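Local coordinates for protein ureidoglycolate hydrolase (Arabidopsis thaliana, PDB 4PXE) that hydrolyses (S)-ureidoglycolate to glyoxylate, ammonium and carbon dioxide, acting as a manganese-dependent homodimer in the breakdown of purines, at residues L207-G212 / P404-S409; R52-L57 / G110-I115; E130-T135 / F202-L207. All coordinates share one frame; numbering follows the deposited sequence.

Contact 1. Residues L207-G212 / P404-S409; sequences LHIEQG and PEEYSS. With MN (manganese (II) ion), chain C.
Ile-209 and Glu-406 meet beside the dinuclear manganese site of an M20-family hydrolase, where the end of strand 201-209 runs past the loop that leads into helix 410-429. The isoleucine lays its terminal methyl over one face of the carboxylate: CD1 is 3.5 Å from Glu-406 CD and almost directly above it, with Glu-406 OE2 only slightly farther from CD1, at 3.6 Å. The glutamate chain is fully extended, and a twist of its carboxylate (chi3 90°) turns that flat face to the methyl, while OE1 and OE2 bond to partners outside the two segments. Ser-401 is hydrogen-bonded to OE2, whereas the backbone N-H groups of Tyr-102 and Asp-103 bond to OE1. Since Asp-103 binds both manganese ions, Glu-406 is a second-shell residue whose bonds to these N-H groups are consistent with holding the bridging ligand's backbone in place, and Ile-209 backs it with an apolar surface.

The other branch of the isoleucine meets the loop two residues further on, its CG2 lying 4.0 Å from Ser-408 CB. The hydroxyl of Ser-408 is engaged separately, in a hydrogen bond to the carbonyl of Pro-395.

Within 207-212, His-208 binds the manganese directly, and Gln-211 reaches one of its water ligands. Gln-211, which also packs on His-244 of the second subunit, places OE1 2.8 Å from that water. His-92 and Asp-103 complete the protein ligands of this ion. His-208 is held at both ring nitrogens: NE2 binds the manganese at 2.3 Å, while ND1 donates in the ring plane to a lone pair of Ile-209 O, 2.8 Å away and nearly straight at 170°.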
loop_
_atom_site.group_PDB
_atom_site.type_symbol
_atom_site.label_atom_id
_atom_site.label_comp_id
_atom_site.label_asym_id
_atom_site.label_seq_id
_atom_site.Cartn_x
_atom_site.Cartn_y
_atom_site.Cartn_z
ATOM N N LEU A 207 13.959 -14.048 -28.179
ATOM C CA LEU A 207 12.757 -13.640 -28.911
ATOM C C LEU A 207 11.836 -12.921 -27.921
ATOM O O LEU A 207 11.625 -13.424 -26.818
ATOM C CB LEU A 207 12.073 -14.889 -29.468
ATOM C CG LEU A 207 10.664 -14.715 -30.050
ATOM C CD1 LEU A 207 10.654 -13.781 -31.262
ATOM C CD2 LEU A 207 10.075 -16.069 -30.395
ATOM N N HIS A 208 11.300 -11.758 -28.287
ATOM C CA HIS A 208 10.501 -10.971 -27.339
ATOM C C HIS A 208 9.537 -10.056 -28.083
ATOM O O HIS A 208 9.847 -9.565 -29.176
ATOM C CB HIS A 208 11.424 -10.137 -26.415
ATOM C CG HIS A 208 10.803 -9.766 -25.095
ATOM N ND1 HIS A 208 9.810 -8.816 -24.969
ATOM C CD2 HIS A 208 11.036 -10.228 -23.841
ATOM C CE1 HIS A 208 9.455 -8.710 -23.700
ATOM N NE2 HIS A 208 10.184 -9.558 -22.996
ATOM N N ILE A 209 8.359 -9.820 -27.509
ATOM C CA ILE A 209 7.493 -8.787 -28.075
ATOM C C ILE A 209 8.196 -7.430 -28.016
ATOM O O ILE A 209 8.973 -7.154 -27.093
ATOM C CB ILE A 209 6.115 -8.730 -27.394
ATOM C CG1 ILE A 209 6.245 -8.376 -25.903
ATOM C CG2 ILE A 209 5.389 -10.056 -27.570
ATOM C CD1 ILE A 209 4.902 -7.994 -25.233
ATOM N N GLU A 210 7.929 -6.579 -28.999
ATOM C CA GLU A 210 8.615 -5.294 -29.066
ATOM C C GLU A 210 8.405 -4.416 -27.828
ATOM O O GLU A 210 9.323 -3.703 -27.414
ATOM C CB GLU A 210 8.147 -4.509 -30.297
ATOM C CG GLU A 210 8.834 -3.149 -30.426
ATOM C CD GLU A 210 8.185 -2.238 -31.441
ATOM O OE1 GLU A 210 7.604 -2.762 -32.414
ATOM O OE2 GLU A 210 8.266 -0.997 -31.274
ATOM N N GLN A 211 7.199 -4.452 -27.253
ATOM C CA GLN A 211 6.812 -3.525 -26.180
ATOM C C GLN A 211 6.881 -2.076 -26.657
ATOM O O GLN A 211 7.160 -1.153 -25.881
ATOM C CB GLN A 211 7.642 -3.761 -24.908
ATOM C CG GLN A 211 7.583 -5.209 -24.470
ATOM C CD GLN A 211 8.383 -5.494 -23.222
ATOM O OE1 GLN A 211 9.615 -5.512 -23.252
ATOM N NE2 GLN A 211 7.692 -5.778 -22.125
ATOM N N GLY A 212 6.603 -1.889 -27.945
ATOM C CA GLY A 212 6.476 -0.572 -28.551
ATOM C C GLY A 212 5.654 -0.743 -29.816
ATOM O O GLY A 212 5.357 -1.872 -30.212
ATOM N N PRO A 404 -2.989 -5.771 -19.179
ATOM C CA PRO A 404 -3.684 -6.898 -19.813
ATOM C C PRO A 404 -4.048 -6.692 -21.285
ATOM O O PRO A 404 -4.411 -7.662 -21.945
ATOM C CB PRO A 404 -4.955 -7.054 -18.960
ATOM C CG PRO A 404 -5.118 -5.763 -18.261
ATOM C CD PRO A 404 -3.725 -5.268 -18.006
ATOM N N GLU A 405 -3.965 -5.460 -21.770
ATOM C CA GLU A 405 -4.202 -5.153 -23.186
ATOM C C GLU A 405 -3.070 -5.622 -24.102
ATOM O O GLU A 405 -3.216 -5.608 -25.327
ATOM C CB GLU A 405 -4.423 -3.649 -23.364
ATOM C CG GLU A 405 -5.733 -3.130 -22.770
ATOM C CD GLU A 405 -5.626 -2.670 -21.318
ATOM O OE1 GLU A 405 -4.614 -2.927 -20.629
ATOM O OE2 GLU A 405 -6.589 -2.012 -20.861
ATOM N N GLU A 406 -1.943 -6.019 -23.511
ATOM C CA GLU A 406 -0.818 -6.577 -24.258
ATOM C C GLU A 406 -1.280 -7.699 -25.189
ATOM O O GLU A 406 -2.022 -8.589 -24.778
ATOM C CB GLU A 406 0.207 -7.115 -23.259
ATOM C CG GLU A 406 1.495 -7.667 -23.857
ATOM C CD GLU A 406 2.389 -8.181 -22.756
ATOM O OE1 GLU A 406 2.271 -9.374 -22.425
ATOM O OE2 GLU A 406 3.158 -7.373 -22.189
ATOM N N TYR A 407 -0.844 -7.660 -26.446
ATOM C CA TYR A 407 -1.256 -8.677 -27.415
ATOM C C TYR A 407 -0.269 -8.789 -28.560
ATOM O O TYR A 407 0.160 -7.776 -29.115
ATOM C CB TYR A 407 -2.646 -8.338 -27.982
ATOM C CG TYR A 407 -3.147 -9.354 -28.983
ATOM C CD1 TYR A 407 -3.788 -10.507 -28.557
ATOM C CD2 TYR A 407 -2.983 -9.160 -30.358
ATOM C CE1 TYR A 407 -4.251 -11.450 -29.465
ATOM C CE2 TYR A 407 -3.444 -10.098 -31.270
ATOM C CZ TYR A 407 -4.070 -11.237 -30.818
ATOM O OH TYR A 407 -4.512 -12.172 -31.725
ATOM N N SER A 408 0.081 -10.023 -28.912
ATOM C CA SER A 408 0.772 -10.305 -30.169
ATOM C C SER A 408 -0.006 -11.437 -30.855
ATOM O O SER A 408 -0.461 -12.374 -30.198
ATOM C CB SER A 408 2.225 -10.700 -29.908
ATOM O OG SER A 408 2.942 -10.784 -31.126
ATOM N N SER A 409 -0.184 -11.351 -32.170
ATOM C CA SER A 409 -1.022 -12.326 -32.870
ATOM C C SER A 409 -0.320 -13.668 -33.026
ATOM O O SER A 409 0.904 -13.747 -32.931
ATOM C CB SER A 409 -1.416 -11.790 -34.252
ATOM O OG SER A 409 -0.285 -11.749 -35.103
HETATM MN MN MN C . 10.277 -9.266 -20.690
HETATM O O HOH W 1 10.899 -6.931 -21.241
HETATM O O HOH W 2 12.494 -9.424 -20.862
HETATM O O HOH W 3 10.150 -8.179 -18.758
#

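Contact 2. Residues R52-L57 / G110-I115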
loop_
_atom_site.group_PDB
_atom_site.type_symbol
_atom_site.label_atom_id
_atom_site.label_comp_id
_atom_site.label_asym_id
_atom_site.label_seq_id
_atom_site.Cartn_x
_atom_site.Cartn_y
_atom_site.Cartn_z
ATOM N N ARG A 52 6.764 -25.928 -13.778
ATOM C CA ARG A 52 6.462 -27.328 -14.049
ATOM C C ARG A 52 5.876 -27.500 -15.448
ATOM O O ARG A 52 6.224 -28.443 -16.157
ATOM C CB ARG A 52 5.528 -27.889 -12.974
ATOM C CG ARG A 52 6.173 -27.934 -11.587
ATOM C CD ARG A 52 5.170 -28.279 -10.500
ATOM N NE ARG A 52 4.477 -29.538 -10.753
ATOM C CZ ARG A 52 4.909 -30.727 -10.341
ATOM N NH1 ARG A 52 6.041 -30.822 -9.657
ATOM N NH2 ARG A 52 4.211 -31.821 -10.615
ATOM N N TYR A 53 5.006 -26.573 -15.844
ATOM C CA TYR A 53 4.390 -26.604 -17.164
ATOM C C TYR A 53 5.468 -26.507 -18.241
ATOM O O TYR A 53 5.476 -27.284 -19.193
ATOM C CB TYR A 53 3.384 -25.451 -17.285
ATOM C CG TYR A 53 2.615 -25.401 -18.586
ATOM C CD1 TYR A 53 3.146 -24.763 -19.699
ATOM C CD2 TYR A 53 1.351 -25.964 -18.696
ATOM C CE1 TYR A 53 2.440 -24.698 -20.895
ATOM C CE2 TYR A 53 0.638 -25.905 -19.887
ATOM C CZ TYR A 53 1.194 -25.268 -20.980
ATOM O OH TYR A 53 0.496 -25.202 -22.165
ATOM N N VAL A 54 6.399 -25.573 -18.069
ATOM C CA VAL A 54 7.488 -25.395 -19.023
ATOM C C VAL A 54 8.451 -26.593 -19.063
ATOM O O VAL A 54 8.838 -27.055 -20.137
ATOM C CB VAL A 54 8.266 -24.080 -18.753
ATOM C CG1 VAL A 54 9.507 -24.013 -19.619
ATOM C CG2 VAL A 54 7.370 -22.873 -19.025
ATOM N N LYS A 55 8.830 -27.100 -17.894
ATOM C CA LYS A 55 9.708 -28.267 -17.840
ATOM C C LYS A 55 9.078 -29.480 -18.538
ATOM O O LYS A 55 9.776 -30.243 -19.208
ATOM C CB LYS A 55 10.104 -28.587 -16.393
ATOM C CG LYS A 55 11.212 -27.666 -15.874
ATOM C CD LYS A 55 11.650 -27.996 -14.447
ATOM C CE LYS A 55 10.640 -27.514 -13.418
ATOM N NZ LYS A 55 11.048 -27.894 -12.016
ATOM N N ASN A 56 7.762 -29.638 -18.396
ATOM C CA ASN A 56 7.037 -30.701 -19.088
ATOM C C ASN A 56 7.145 -30.553 -20.604
ATOM O O ASN A 56 7.437 -31.517 -21.319
ATOM C CB ASN A 56 5.576 -30.745 -18.628
ATOM C CG ASN A 56 4.781 -31.836 -19.309
ATOM O OD1 ASN A 56 3.885 -31.560 -20.102
ATOM N ND2 ASN A 56 5.107 -33.088 -19.000
ATOM N N LEU A 57 6.948 -29.332 -21.097
ATOM C CA LEU A 57 7.110 -29.081 -22.528
ATOM C C LEU A 57 8.536 -29.328 -23.021
ATOM O O LEU A 57 8.738 -29.853 -24.113
ATOM C CB LEU A 57 6.673 -27.655 -22.878
ATOM C CG LEU A 57 5.187 -27.341 -22.725
ATOM C CD1 LEU A 57 4.909 -25.926 -23.189
ATOM C CD2 LEU A 57 4.357 -28.337 -23.517
ATOM N N GLY A 110 8.009 -19.930 -27.198
ATOM C CA GLY A 110 8.413 -19.799 -28.583
ATOM C C GLY A 110 9.748 -20.471 -28.857
ATOM O O GLY A 110 9.973 -20.987 -29.950
ATOM N N ALA A 111 10.637 -20.500 -27.867
ATOM C CA ALA A 111 11.920 -21.181 -28.033
ATOM C C ALA A 111 11.704 -22.687 -28.082
ATOM O O ALA A 111 12.340 -23.390 -28.874
ATOM C CB ALA A 111 12.883 -20.818 -26.917
ATOM N N ILE A 112 10.813 -23.185 -27.239
ATOM C CA ILE A 112 10.480 -24.611 -27.259
ATOM C C ILE A 112 9.841 -24.963 -28.604
ATOM O O ILE A 112 10.195 -25.971 -29.223
ATOM C CB ILE A 112 9.581 -25.011 -26.070
ATOM C CG1 ILE A 112 10.315 -24.746 -24.751
ATOM C CG2 ILE A 112 9.189 -26.488 -26.173
ATOM C CD1 ILE A 112 9.461 -24.929 -23.507
ATOM N N GLU A 113 8.939 -24.110 -29.081
ATOM C CA GLU A 113 8.337 -24.331 -30.392
ATOM C C GLU A 113 9.392 -24.293 -31.501
ATOM O O GLU A 113 9.313 -25.063 -32.451
ATOM C CB GLU A 113 7.198 -23.336 -30.668
ATOM C CG GLU A 113 6.533 -23.484 -32.050
ATOM C CD GLU A 113 5.794 -24.810 -32.256
ATOM O OE1 GLU A 113 5.575 -25.567 -31.281
ATOM O OE2 GLU A 113 5.418 -25.098 -33.417
ATOM N N ALA A 114 10.398 -23.436 -31.366
ATOM C CA ALA A 114 11.485 -23.393 -32.337
ATOM C C ALA A 114 12.249 -24.717 -32.407
ATOM O O ALA A 114 12.618 -25.175 -33.500
ATOM C CB ALA A 114 12.440 -22.251 -32.006
ATOM N N ILE A 115 12.475 -25.345 -31.257
ATOM C CA ILE A 115 13.107 -26.664 -31.223
ATOM C C ILE A 115 12.238 -27.682 -31.954
ATOM O O ILE A 115 12.718 -28.452 -32.790
ATOM C CB ILE A 115 13.343 -27.143 -29.776
ATOM C CG1 ILE A 115 14.404 -26.279 -29.101
ATOM C CG2 ILE A 115 13.767 -28.600 -29.750
ATOM C CD1 ILE A 115 15.737 -26.313 -29.762
#
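Ile-112 reaches from helix 105-120 to Val-54 and Leu-57 of helix 45-60, joining two helices that pack on the same face of the central sheet in the alpha/beta catalytic domain of an M20-family enzyme. The two segments come together by apolar contact, without a hydrogen bond between them. Ile-112 does most of the work through one methyl: its CD1 lies 3.9 Å from Leu-57 CB and 4.0 Å from Val-54 CG1, and so touches two residues three positions apart on one side of the facing helix. An extended outer chain (chi2 172°) carries that methyl across the gap, which is spanned at its shortest by the 7.3 Å between Leu-57 CA and Ile-112 CA. Leucine is met at the root of its side chain, valine at one of its two branches, and the valine and isoleucine side chains slant past one another.

The second branch of Ile-112 comes within van der Waals range of a backbone carbonyl, with CG2 4.0 Å from Leu-57 O. Each helix meanwhile keeps its own backbone bonds, such as Leu-57 N to Tyr-53 O at 3.2 Å and Ile-115 N to Ala-111 O at 3.1 Å.

Two charged side chains are paired away from the contact: Lys-55 in a salt bridge with Glu-67, and Glu-113 in one with Arg-120 further along its own helix. The apolar layer continues instead into strand 129-133, where Ile-112 packs on Ile-131. Val-54 joins it through the same branch that meets the isoleucine. That branch stands anti to the valine's backbone nitrogen (chi1 172°), and Val-54 CG1 also lies 3.9 Å from Leu-133 CD2.

Contact 3. Residues E130-T135 / F202-L207; sequences EIILFT and FAFLEL
The ring of Phe-134 receives Phe-204 at its edge and carries Ile-132 on one face, where the methyl CG2 of that isoleucine sits 3.6 Å above the ring plane and over its centre. Phe-204 brings up the CE1 and CZ atoms of its own ring, with CZ 3.6 Å from Phe-134 CE2. The two phenylalanines reach toward each other from opposite directions, their centroids 5.7 Å apart and their planes inclined at 77°. Relative to the Phe-204 ring, both Phe-134 CE2 and Ile-132 CD1 approach at a slant, the latter 4.3 Å from Phe-204 CE1. Ile-132 therefore touches both rings, with CG2 on the face of Phe-134 and CD1 at Phe-204. Phe-204 swings out to this meeting with its ring anti to the backbone N (chi1 174°). Met-383 of helix 379-383 packs on both rings.

No backbone bond links the two segments, because strand 86-91 runs between strands 129-133 and 201-209 and pairs in parallel with each. The cluster spans that middle strand, near the metal ligand His-92, within the parallel part of the central sheet that underlies the catalytic site of M20 hydrolases.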
loop_
_atom_site.group_PDB
_atom_site.type_symbol
_atom_site.label_atom_id
_atom_site.label_comp_id
_atom_site.label_asym_id
_atom_site.label_seq_id
_atom_site.Cartn_x
_atom_site.Cartn_y
_atom_site.Cartn_z
ATOM N N GLU A 130 20.464 -24.775 -26.643
ATOM C CA GLU A 130 19.984 -24.828 -25.267
ATOM C C GLU A 130 19.010 -23.700 -24.955
ATOM O O GLU A 130 19.316 -22.529 -25.185
ATOM C CB GLU A 130 21.155 -24.833 -24.278
ATOM C CG GLU A 130 20.746 -25.138 -22.842
ATOM C CD GLU A 130 21.926 -25.546 -21.964
ATOM O OE1 GLU A 130 22.950 -24.834 -21.964
ATOM O OE2 GLU A 130 21.825 -26.588 -21.284
ATOM N N ILE A 131 17.844 -24.079 -24.440
ATOM C CA ILE A 131 16.821 -23.132 -24.038
ATOM C C ILE A 131 16.988 -22.816 -22.562
ATOM O O ILE A 131 17.127 -23.720 -21.733
ATOM C CB ILE A 131 15.416 -23.702 -24.254
ATOM C CG1 ILE A 131 15.216 -24.082 -25.719
ATOM C CG2 ILE A 131 14.359 -22.683 -23.807
ATOM C CD1 ILE A 131 13.842 -24.624 -26.002
ATOM N N ILE A 132 16.964 -21.530 -22.233
ATOM C CA ILE A 132 17.070 -21.090 -20.851
ATOM C C ILE A 132 15.768 -20.440 -20.408
ATOM O O ILE A 132 15.299 -19.478 -21.026
ATOM C CB ILE A 132 18.210 -20.070 -20.653
ATOM C CG1 ILE A 132 19.547 -20.630 -21.148
ATOM C CG2 ILE A 132 18.312 -19.681 -19.187
ATOM C CD1 ILE A 132 20.670 -19.620 -21.128
ATOM N N LEU A 133 15.176 -20.978 -19.353
ATOM C CA LEU A 133 14.120 -20.275 -18.640
ATOM C C LEU A 133 14.790 -19.587 -17.470
ATOM O O LEU A 133 15.170 -20.238 -16.498
ATOM C CB LEU A 133 13.035 -21.243 -18.165
ATOM C CG LEU A 133 12.027 -20.693 -17.149
ATOM C CD1 LEU A 133 11.401 -19.379 -17.628
ATOM C CD2 LEU A 133 10.944 -21.727 -16.861
ATOM N N PHE A 134 14.977 -18.276 -17.569
ATOM C CA PHE A 134 15.604 -17.539 -16.477
ATOM C C PHE A 134 14.694 -17.572 -15.255
ATOM O O PHE A 134 13.469 -17.538 -15.382
ATOM C CB PHE A 134 15.924 -16.117 -16.927
ATOM C CG PHE A 134 16.943 -16.070 -18.031
ATOM C CD1 PHE A 134 18.297 -16.081 -17.738
ATOM C CD2 PHE A 134 16.552 -16.057 -19.361
ATOM C CE1 PHE A 134 19.244 -16.064 -18.750
ATOM C CE2 PHE A 134 17.500 -16.034 -20.383
ATOM C CZ PHE A 134 18.843 -16.035 -20.077
ATOM N N THR A 135 15.282 -17.690 -14.070
ATOM C CA THR A 135 14.486 -17.954 -12.884
ATOM C C THR A 135 13.506 -16.820 -12.562
ATOM O O THR A 135 12.425 -17.053 -12.030
ATOM C CB THR A 135 15.377 -18.300 -11.661
ATOM O OG1 THR A 135 14.588 -18.988 -10.685
ATOM C CG2 THR A 135 16.027 -17.054 -11.055
ATOM N N PHE A 202 28.248 -19.993 -27.484
ATOM C CA PHE A 202 28.647 -19.398 -28.758
ATOM C C PHE A 202 27.900 -18.090 -29.026
ATOM O O PHE A 202 28.483 -17.112 -29.486
ATOM C CB PHE A 202 28.399 -20.408 -29.891
ATOM C CG PHE A 202 28.882 -19.959 -31.246
ATOM C CD1 PHE A 202 30.238 -19.804 -31.503
ATOM C CD2 PHE A 202 27.984 -19.749 -32.280
ATOM C CE1 PHE A 202 30.681 -19.415 -32.757
ATOM C CE2 PHE A 202 28.423 -19.361 -33.541
ATOM C CZ PHE A 202 29.778 -19.198 -33.776
ATOM N N ALA A 203 26.599 -18.082 -28.722
ATOM C CA ALA A 203 25.779 -16.882 -28.833
ATOM C C ALA A 203 24.555 -17.094 -27.968
ATOM O O ALA A 203 24.234 -18.231 -27.614
ATOM C CB ALA A 203 25.360 -16.642 -30.274
ATOM N N PHE A 204 23.894 -15.989 -27.620
ATOM C CA PHE A 204 22.607 -16.011 -26.922
ATOM C C PHE A 204 21.582 -15.165 -27.678
ATOM O O PHE A 204 21.840 -14.005 -27.989
ATOM C CB PHE A 204 22.727 -15.482 -25.483
ATOM C CG PHE A 204 21.396 -15.359 -24.802
ATOM C CD1 PHE A 204 20.792 -16.473 -24.253
ATOM C CD2 PHE A 204 20.723 -14.147 -24.763
ATOM C CE1 PHE A 204 19.542 -16.385 -23.663
ATOM C CE2 PHE A 204 19.479 -14.054 -24.176
ATOM C CZ PHE A 204 18.892 -15.175 -23.629
ATOM N N LEU A 205 20.413 -15.743 -27.948
ATOM C CA LEU A 205 19.337 -15.045 -28.655
ATOM C C LEU A 205 18.094 -14.979 -27.789
ATOM O O LEU A 205 17.750 -15.961 -27.146
ATOM C CB LEU A 205 18.954 -15.822 -29.917
ATOM C CG LEU A 205 20.073 -16.384 -30.777
ATOM C CD1 LEU A 205 19.458 -17.148 -31.943
ATOM C CD2 LEU A 205 20.966 -15.267 -31.273
ATOM N N GLU A 206 17.397 -13.847 -27.798
ATOM C CA GLU A 206 16.110 -13.758 -27.107
ATOM C C GLU A 206 15.017 -13.256 -28.039
ATOM O O GLU A 206 15.136 -12.183 -28.628
ATOM C CB GLU A 206 16.222 -12.830 -25.894
ATOM C CG GLU A 206 14.935 -12.740 -25.061
ATOM C CD GLU A 206 15.127 -12.091 -23.698
ATOM O OE1 GLU A 206 16.217 -11.533 -23.413
ATOM O OE2 GLU A 206 14.171 -12.147 -22.896
ATOM N N LEU A 207 13.959 -14.048 -28.179
ATOM C CA LEU A 207 12.757 -13.640 -28.911
ATOM C C LEU A 207 11.836 -12.921 -27.921
ATOM O O LEU A 207 11.625 -13.424 -26.818
ATOM C CB LEU A 207 12.073 -14.889 -29.468
ATOM C CG LEU A 207 10.664 -14.715 -30.050
ATOM C CD1 LEU A 207 10.654 -13.781 -31.262
ATOM C CD2 LEU A 207 10.075 -16.069 -30.395
#

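From the N terminus, contact 2 comes first, closing a loop of 52 residues between helix 45-60 and helix 105-120. Contact 3 follows, with 66 residues between strand 129-133 and strand 201-209, and contact 1 then spans 191 residues, including the dimerization region 230-345, before the chain returns to the loop ahead of helix 410-429. The three run in series, none nested in or crossing another, though contacts 3 and 1 share Leu-207 on a single strand. Contacts 2 and 3 also touch directly, Ile-131 CD1 packing against Ile-115 CG1 at 3.6 Å. Together they tie a helical layer, the sheet and the manganese site into one domain.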